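Local coordinates for protein adenylosuccinate lyase (Francisella tularensis subsp. tularensis SCHU S4, PDB 4EEI) that probably catalyses two fumarate-releasing steps of purine biosynthesis, cleaving adenylosuccinate to AMP and SAICAR to AICAR, at residues B[104-107]-B[108-112]; B[163-166]-B[167-171]. All coordinates share one frame; numbering follows the deposited sequence.

Contact 1 of 2, residues B[104-107]-B[108-112]; sequences LQIR and DSMSY
Two successive turns of the long helix 94-131 meet here, and on its more exposed flank the neighbours Arg107 and Asp108 form a salt bridge. Their side chains run side by side and point the same way, with NH1 of Arg107 giving a hydrogen bond to OD1 of Asp108 at 3.1 Å. The bond enters on the syn side of the carboxylate but 30° out of its plane, while the oxygen lies near the guanidinium plane, at its edge. CG of the arginine stands anti to the backbone N (chi1 171°); the bend at chi2 lays CD beside the same OD1, at 3.0 Å, and the bend at chi3 then turns the guanidinium so that NH1 reaches it. One guanidinium face, toward its rim, lies over CA of Leu104.

On another side of the helix, Ser109 grips the carbonyl of Gln105 twice. Its N and its OG reach Gln105 O at 3.0 and 2.9 Å from opposite faces of the carbonyl plane, OG being placed for this by a chi1 of -67° that sets it beside its own backbone N. The side-chain amide of Gln105 is used elsewhere, NE2 bonding to Ile13 O in helix 8-14. Next to Ser109, CG2 of Ile106 packs obliquely on CG of Met110 at 4.2 Å, and both side chains continue onto Leu222 of helix 217-244. At the exposed Ser111, a water bridges Arg107 O, to which it donates at 2.9 Å, and Ser111 OG. Backbone bonds from Asp108 N to Leu104 O and from Met110 N to Ile106 O keep the turns regular. Ile106 and Met110 thus pack inward while Arg107 and Asp108 lie on the more exposed flank, as expected for a long helix of the helical bundle of the fumarase/aspartase superfamily.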
# COMPACT_ATOMS: atom_id res chain seq x y z
N LEU B 104 22.18 -3.09 -15.70
CA LEU B 104 22.72 -2.08 -16.62
C LEU B 104 21.64 -1.08 -17.03
O LEU B 104 21.90 0.12 -17.12
CB LEU B 104 23.36 -2.74 -17.85
CG LEU B 104 24.42 -3.82 -17.64
CD1 LEU B 104 24.99 -4.28 -18.97
CD2 LEU B 104 25.54 -3.33 -16.73
N GLN B 105 20.43 -1.57 -17.28
CA GLN B 105 19.31 -0.67 -17.59
C GLN B 105 18.98 0.23 -16.40
O GLN B 105 18.74 1.42 -16.57
CB GLN B 105 18.06 -1.47 -17.98
CG GLN B 105 18.16 -2.14 -19.34
CD GLN B 105 16.98 -3.05 -19.60
OE1 GLN B 105 16.85 -4.09 -18.96
NE2 GLN B 105 16.10 -2.63 -20.50
N ILE B 106 18.96 -0.34 -15.20
CA ILE B 106 18.67 0.45 -14.01
C ILE B 106 19.77 1.50 -13.79
O ILE B 106 19.50 2.65 -13.44
CB ILE B 106 18.52 -0.44 -12.76
CG1 ILE B 106 17.28 -1.33 -12.89
CG2 ILE B 106 18.40 0.42 -11.51
CD1 ILE B 106 17.16 -2.40 -11.77
N ARG B 107 21.02 1.11 -14.01
CA ARG B 107 22.14 2.02 -13.85
C ARG B 107 22.02 3.22 -14.78
O ARG B 107 22.21 4.38 -14.36
CB ARG B 107 23.44 1.26 -14.14
CG ARG B 107 24.69 2.10 -14.22
CD ARG B 107 25.21 2.03 -15.64
NE ARG B 107 26.24 1.03 -15.83
CZ ARG B 107 26.47 0.40 -16.99
NH1 ARG B 107 25.73 0.65 -18.06
NH2 ARG B 107 27.44 -0.49 -17.06
N ASP B 108 21.68 2.97 -16.03
CA ASP B 108 21.59 4.07 -16.98
C ASP B 108 20.37 4.95 -16.71
O ASP B 108 20.40 6.15 -16.97
CB ASP B 108 21.61 3.52 -18.41
CG ASP B 108 22.95 2.87 -18.75
OD1 ASP B 108 23.97 3.24 -18.12
OD2 ASP B 108 22.97 1.99 -19.64
N SER B 109 19.33 4.34 -16.17
CA SER B 109 18.13 5.08 -15.80
C SER B 109 18.43 5.97 -14.59
O SER B 109 18.01 7.12 -14.54
CB SER B 109 17.01 4.09 -15.47
OG SER B 109 16.61 3.39 -16.63
N MET B 110 19.15 5.41 -13.61
CA MET B 110 19.54 6.18 -12.43
C MET B 110 20.34 7.42 -12.76
O MET B 110 20.22 8.45 -12.08
CB MET B 110 20.34 5.31 -11.46
CG MET B 110 19.50 4.35 -10.66
SD MET B 110 20.50 3.58 -9.37
CE MET B 110 20.83 4.98 -8.29
N SER B 111 21.18 7.33 -13.79
CA SER B 111 22.01 8.45 -14.18
C SER B 111 21.14 9.65 -14.53
O SER B 111 21.48 10.79 -14.20
CB SER B 111 22.89 8.08 -15.37
OG SER B 111 23.81 7.07 -14.99
N TYR B 112 20.02 9.39 -15.19
CA TYR B 112 19.10 10.47 -15.58
C TYR B 112 18.33 11.00 -14.37
O TYR B 112 18.12 12.21 -14.24
CB TYR B 112 18.12 10.00 -16.66
CG TYR B 112 18.71 9.93 -18.06
CD1 TYR B 112 18.94 11.09 -18.80
CD2 TYR B 112 19.02 8.71 -18.64
CE1 TYR B 112 19.47 11.03 -20.09
CE2 TYR B 112 19.55 8.64 -19.93
CZ TYR B 112 19.77 9.80 -20.64
OH TYR B 112 20.30 9.72 -21.91
O HOH W 1 24.20 5.43 -12.52

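Contact 2 of 2, residues B[163-166]-B[167-171]; sequences RRLK and DLKDF
Arg164 and Asp167 lie side by side on helix 151-173, pointing the same way, with guanidinium and carboxylate planes 32° apart. The arginine approaches side-on and spends two nitrogens on one oxygen: NE and NH1 reach Asp167 OD2 at 3.0 and 2.9 Å. That oxygen sits in the guanidinium plane, yet both donors come from the same face of the carboxylate, NE on the anti side and NH1 on the syn side. Bends at chi2 (-73°) and chi3 (76°) fold the arginine across the helix surface, so that its NE edge faces Asp167, and CB of Arg163 rests against one face of the guanidinium near its rim.

Lys166 instead runs across Asp170, its chain extended until a turn at chi4 brings NZ to the syn lone pair of Asp170 OD2 at 3.0 Å. A water accepts from Lys166 NZ and donates to Asp167 OD1, linking the two ion pairs. Leu165 and Lys169 also cross at an angle, CD1 of the leucine touching the aliphatic CE of the lysine at 4.0 Å.

Asp167 OD1 also forms a salt bridge with Lys221 of the second subunit, and NH2 of Arg164 with Asp217 of that subunit. The buried arginine-aspartate pair is therefore part of an intersubunit charge network, in which each group probably stabilises the charged state of its partners.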
# COMPACT_ATOMS: atom_id res chain seq x y z
N ARG B 163 18.44 15.33 0.83
CA ARG B 163 18.53 14.09 1.60
C ARG B 163 18.29 12.91 0.66
O ARG B 163 18.97 11.88 0.75
CB ARG B 163 17.54 14.08 2.77
CG ARG B 163 17.93 15.00 3.92
CD ARG B 163 17.05 14.78 5.17
NE ARG B 163 15.66 15.24 5.02
CZ ARG B 163 15.27 16.49 5.24
NH1 ARG B 163 16.16 17.43 5.56
NH2 ARG B 163 13.99 16.83 5.12
N ARG B 164 17.34 13.06 -0.26
CA ARG B 164 17.05 12.00 -1.22
C ARG B 164 18.19 11.85 -2.23
O ARG B 164 18.53 10.73 -2.64
CB ARG B 164 15.74 12.26 -1.95
CG ARG B 164 14.53 12.41 -1.03
CD ARG B 164 14.07 11.08 -0.41
NE ARG B 164 14.94 10.63 0.68
CZ ARG B 164 14.88 11.10 1.92
NH1 ARG B 164 15.72 10.65 2.84
NH2 ARG B 164 13.99 12.03 2.24
N LEU B 165 18.79 12.97 -2.62
CA LEU B 165 19.90 12.92 -3.58
C LEU B 165 21.07 12.15 -2.98
O LEU B 165 21.71 11.35 -3.66
CB LEU B 165 20.31 14.33 -4.04
CG LEU B 165 21.49 14.38 -5.01
CD1 LEU B 165 21.12 13.71 -6.34
CD2 LEU B 165 21.92 15.82 -5.24
N LYS B 166 21.36 12.38 -1.70
CA LYS B 166 22.42 11.61 -1.06
C LYS B 166 22.08 10.11 -1.01
O LYS B 166 22.95 9.28 -1.25
CB LYS B 166 22.74 12.14 0.34
CG LYS B 166 23.91 11.41 1.00
CD LYS B 166 24.11 11.86 2.44
CE LYS B 166 25.19 11.04 3.15
NZ LYS B 166 24.79 9.62 3.43
N ASP B 167 20.83 9.77 -0.70
CA ASP B 167 20.40 8.36 -0.70
C ASP B 167 20.69 7.73 -2.07
O ASP B 167 21.19 6.61 -2.15
CB ASP B 167 18.89 8.22 -0.42
CG ASP B 167 18.50 8.61 1.00
OD1 ASP B 167 19.39 8.64 1.88
OD2 ASP B 167 17.28 8.85 1.24
N LEU B 168 20.34 8.44 -3.14
CA LEU B 168 20.50 7.90 -4.50
C LEU B 168 21.97 7.77 -4.89
O LEU B 168 22.38 6.77 -5.51
CB LEU B 168 19.76 8.75 -5.54
CG LEU B 168 18.26 8.58 -5.68
CD1 LEU B 168 17.75 9.37 -6.87
CD2 LEU B 168 17.90 7.11 -5.84
N LYS B 169 22.77 8.78 -4.55
CA LYS B 169 24.19 8.72 -4.86
C LYS B 169 24.87 7.60 -4.05
O LYS B 169 25.80 6.96 -4.53
CB LYS B 169 24.86 10.08 -4.62
CG LYS B 169 24.50 11.14 -5.68
CD LYS B 169 25.26 12.44 -5.45
CE LYS B 169 25.14 13.36 -6.66
NZ LYS B 169 25.76 14.71 -6.44
N ASP B 170 24.39 7.37 -2.83
CA ASP B 170 24.88 6.25 -2.04
C ASP B 170 24.56 4.93 -2.72
O ASP B 170 25.39 4.02 -2.78
CB ASP B 170 24.28 6.24 -0.63
CG ASP B 170 24.90 7.29 0.29
OD1 ASP B 170 26.00 7.79 -0.04
OD2 ASP B 170 24.29 7.60 1.33
N PHE B 171 23.34 4.81 -3.23
CA PHE B 171 22.93 3.57 -3.89
C PHE B 171 23.72 3.42 -5.18
O PHE B 171 24.09 2.32 -5.56
CB PHE B 171 21.45 3.60 -4.22
CG PHE B 171 20.91 2.28 -4.69
CD1 PHE B 171 20.87 1.97 -6.05
CD2 PHE B 171 20.44 1.35 -3.79
CE1 PHE B 171 20.37 0.73 -6.48
CE2 PHE B 171 19.94 0.11 -4.21
CZ PHE B 171 19.91 -0.20 -5.56
O HOH W 2 21.82 9.38 3.89

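In the fold
Contact 1, on helix 94-131, and contact 2, on helix 151-173, lie with their centres about 14 Å apart and meet through Met110. Its CE packs on Leu168 O at 3.7 Å and its SD on CD1 of Phe171, also at 3.7 Å. Helix 217-244 joins them further, as Leu222 touches Ile106 and Met110 of contact 1 and Leu168 of contact 2. Their outer surroundings differ. In contact 1 the side chain of Gln105 lies about 12 Å from a bound AMP and about 9 Å from that of the AMP-binding Arg310. Contact 2 lies away from the known AMP-, succinate- and potassium-binding residues and faces the second subunit.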